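Local coordinates for protein major pepsin inhibitor 3 (Ascaris suum, PDB 1F32) that inhibits the aspartic protease pepsin as a secreted, disulfide-linked protein of a parasitic roundworm, at residues N18-A23 with T28-D33. Numbering follows the deposited sequence.
Sequences NQVFVA and TMLEGD
The open end of the antiparallel hairpin formed by strands 19-22 and 25-29 is held here by two backbone hydrogen bonds, one on each side of the non-hydrogen-bonded pair Q19-M29, whose CA atoms lie 4.5 Å apart. V20 N donates a hydrogen bond to T28 O at 2.8 Å. The other bond, L30 N to N18 O at 2.8 Å, is nearly straight at the hydrogen (170°) and lies in the carbonyl plane of N18. Because N18 and L30 lie just outside the two strands, it carries the pairing one residue past each. N18 O also takes a CA-H...O contact from M29, and M29 CG comes within 3.3 Å of the same oxygen.

Q19 and M29 project from one face of the hairpin. With CG anti to the backbone N (chi1 -177°) and a bend at chi2, the Q19 chain curls toward strand 25-29, bringing its amide over the gap between the strands, and NE2 makes a weak hydrogen bond to V20 O. That same NE2 stands close to T28 O, but the angle is too poor for a bond. Q19 CG also sits over one face of the F21 ring, offset toward the rim.

V20 and T28 occupy the other face, where methyl groups meet: V20 CG2 lies 3.7 Å from T28 CG2. The same V20 methyl touches L30 CD2 at 3.6 Å, the two side chains crossing at about a right angle, and both residues are buried.

Strand 19-22 is the middle of a three-stranded antiparallel sheet. Strand 13-16 flanks it on the side away from 25-29, bonded through the backbones of F21 and T14, and C13, disulfide-linked to C66, touches V20. F65 packs on both V20 and L30, and beyond L30 the chain leads through E31, G32 and D33 to helix 35-52.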
loop_
_atom_site.group_PDB
_atom_site.type_symbol
_atom_site.label_atom_id
_atom_site.label_comp_id
_atom_site.label_asym_id
_atom_site.label_seq_id
_atom_site.Cartn_x
_atom_site.Cartn_y
_atom_site.Cartn_z
ATOM N N ASN A 18 -13.930 -4.824 9.169
ATOM C CA ASN A 18 -14.362 -4.240 7.893
ATOM C C ASN A 18 -13.276 -3.461 7.170
ATOM O O ASN A 18 -13.471 -3.051 6.023
ATOM C CB ASN A 18 -15.553 -3.286 8.077
ATOM C CG ASN A 18 -16.818 -3.999 8.500
ATOM O OD1 ASN A 18 -17.857 -3.366 8.741
ATOM N ND2 ASN A 18 -16.746 -5.311 8.593
ATOM N N GLN A 19 -12.156 -3.228 7.840
ATOM C CA GLN A 19 -11.071 -2.473 7.231
ATOM C C GLN A 19 -10.151 -3.348 6.407
ATOM O O GLN A 19 -9.534 -4.277 6.938
ATOM C CB GLN A 19 -10.238 -1.773 8.316
ATOM C CG GLN A 19 -9.124 -0.907 7.770
ATOM C CD GLN A 19 -9.646 0.319 7.053
ATOM O OE1 GLN A 19 -10.330 1.151 7.647
ATOM N NE2 GLN A 19 -9.326 0.439 5.773
ATOM N N VAL A 20 -10.059 -3.060 5.112
ATOM C CA VAL A 20 -9.155 -3.795 4.255
ATOM C C VAL A 20 -7.770 -3.178 4.403
ATOM O O VAL A 20 -7.598 -1.965 4.290
ATOM C CB VAL A 20 -9.554 -3.715 2.754
ATOM C CG1 VAL A 20 -8.610 -4.591 1.925
ATOM C CG2 VAL A 20 -11.016 -4.167 2.561
ATOM N N PHE A 21 -6.783 -4.021 4.679
ATOM C CA PHE A 21 -5.406 -3.577 4.813
ATOM C C PHE A 21 -4.572 -4.173 3.688
ATOM O O PHE A 21 -4.640 -5.372 3.421
ATOM C CB PHE A 21 -4.824 -4.027 6.150
ATOM C CG PHE A 21 -5.295 -3.215 7.313
ATOM C CD1 PHE A 21 -4.694 -1.996 7.611
ATOM C CD2 PHE A 21 -6.335 -3.674 8.116
ATOM C CE1 PHE A 21 -5.122 -1.241 8.701
ATOM C CE2 PHE A 21 -6.769 -2.929 9.200
ATOM C CZ PHE A 21 -6.161 -1.712 9.495
ATOM N N VAL A 22 -3.819 -3.318 3.009
ATOM C CA VAL A 22 -2.923 -3.756 1.944
ATOM C C VAL A 22 -1.553 -3.184 2.318
ATOM O O VAL A 22 -1.421 -1.977 2.555
ATOM C CB VAL A 22 -3.366 -3.208 0.590
ATOM C CG1 VAL A 22 -2.435 -3.694 -0.509
ATOM C CG2 VAL A 22 -4.803 -3.644 0.319
ATOM N N ALA A 23 -0.548 -4.055 2.396
ATOM C CA ALA A 23 0.796 -3.626 2.770
ATOM C C ALA A 23 0.704 -2.890 4.103
ATOM O O ALA A 23 1.429 -1.923 4.348
ATOM C CB ALA A 23 1.373 -2.708 1.694
ATOM N N THR A 28 -9.264 0.384 1.984
ATOM C CA THR A 28 -10.673 0.705 1.826
ATOM C C THR A 28 -11.450 -0.036 2.906
ATOM O O THR A 28 -10.916 -0.948 3.561
ATOM C CB THR A 28 -11.189 0.280 0.428
ATOM O OG1 THR A 28 -12.471 0.884 0.194
ATOM C CG2 THR A 28 -11.357 -1.223 0.354
ATOM N N MET A 29 -12.701 0.364 3.121
ATOM C CA MET A 29 -13.508 -0.287 4.136
ATOM C C MET A 29 -14.738 -0.902 3.483
ATOM O O MET A 29 -15.373 -0.293 2.621
ATOM C CB MET A 29 -13.907 0.726 5.213
ATOM C CG MET A 29 -14.273 0.110 6.534
ATOM S SD MET A 29 -14.697 1.368 7.764
ATOM C CE MET A 29 -16.267 1.013 7.995
ATOM N N LEU A 30 -15.059 -2.120 3.894
ATOM C CA LEU A 30 -16.193 -2.861 3.353
ATOM C C LEU A 30 -17.534 -2.465 3.958
ATOM O O LEU A 30 -17.622 -2.147 5.147
ATOM C CB LEU A 30 -15.957 -4.356 3.565
ATOM C CG LEU A 30 -14.618 -4.868 3.021
ATOM C CD1 LEU A 30 -14.563 -6.363 3.195
ATOM C CD2 LEU A 30 -14.460 -4.477 1.557
ATOM N N GLU A 31 -18.578 -2.498 3.136
ATOM C CA GLU A 31 -19.918 -2.148 3.600
ATOM C C GLU A 31 -20.951 -3.092 3.005
ATOM O O GLU A 31 -20.678 -3.791 2.031
ATOM C CB GLU A 31 -20.267 -0.707 3.187
ATOM C CG GLU A 31 -19.180 0.308 3.450
ATOM C CD GLU A 31 -19.683 1.728 3.290
ATOM O OE1 GLU A 31 -20.588 2.115 4.060
ATOM O OE2 GLU A 31 -19.179 2.444 2.398
ATOM N N GLY A 32 -22.147 -3.103 3.591
ATOM C CA GLY A 32 -23.216 -3.934 3.073
ATOM C C GLY A 32 -22.890 -5.391 2.842
ATOM O O GLY A 32 -22.308 -6.043 3.712
ATOM N N ASP A 33 -23.266 -5.887 1.662
ATOM C CA ASP A 33 -23.064 -7.279 1.276
ATOM C C ASP A 33 -21.617 -7.760 1.127
ATOM O O ASP A 33 -21.373 -8.960 0.936
ATOM C CB ASP A 33 -23.863 -7.572 0.001
ATOM C CG ASP A 33 -25.354 -7.319 0.188
ATOM O OD1 ASP A 33 -25.838 -7.437 1.343
ATOM O OD2 ASP A 33 -26.042 -7.001 -0.801
#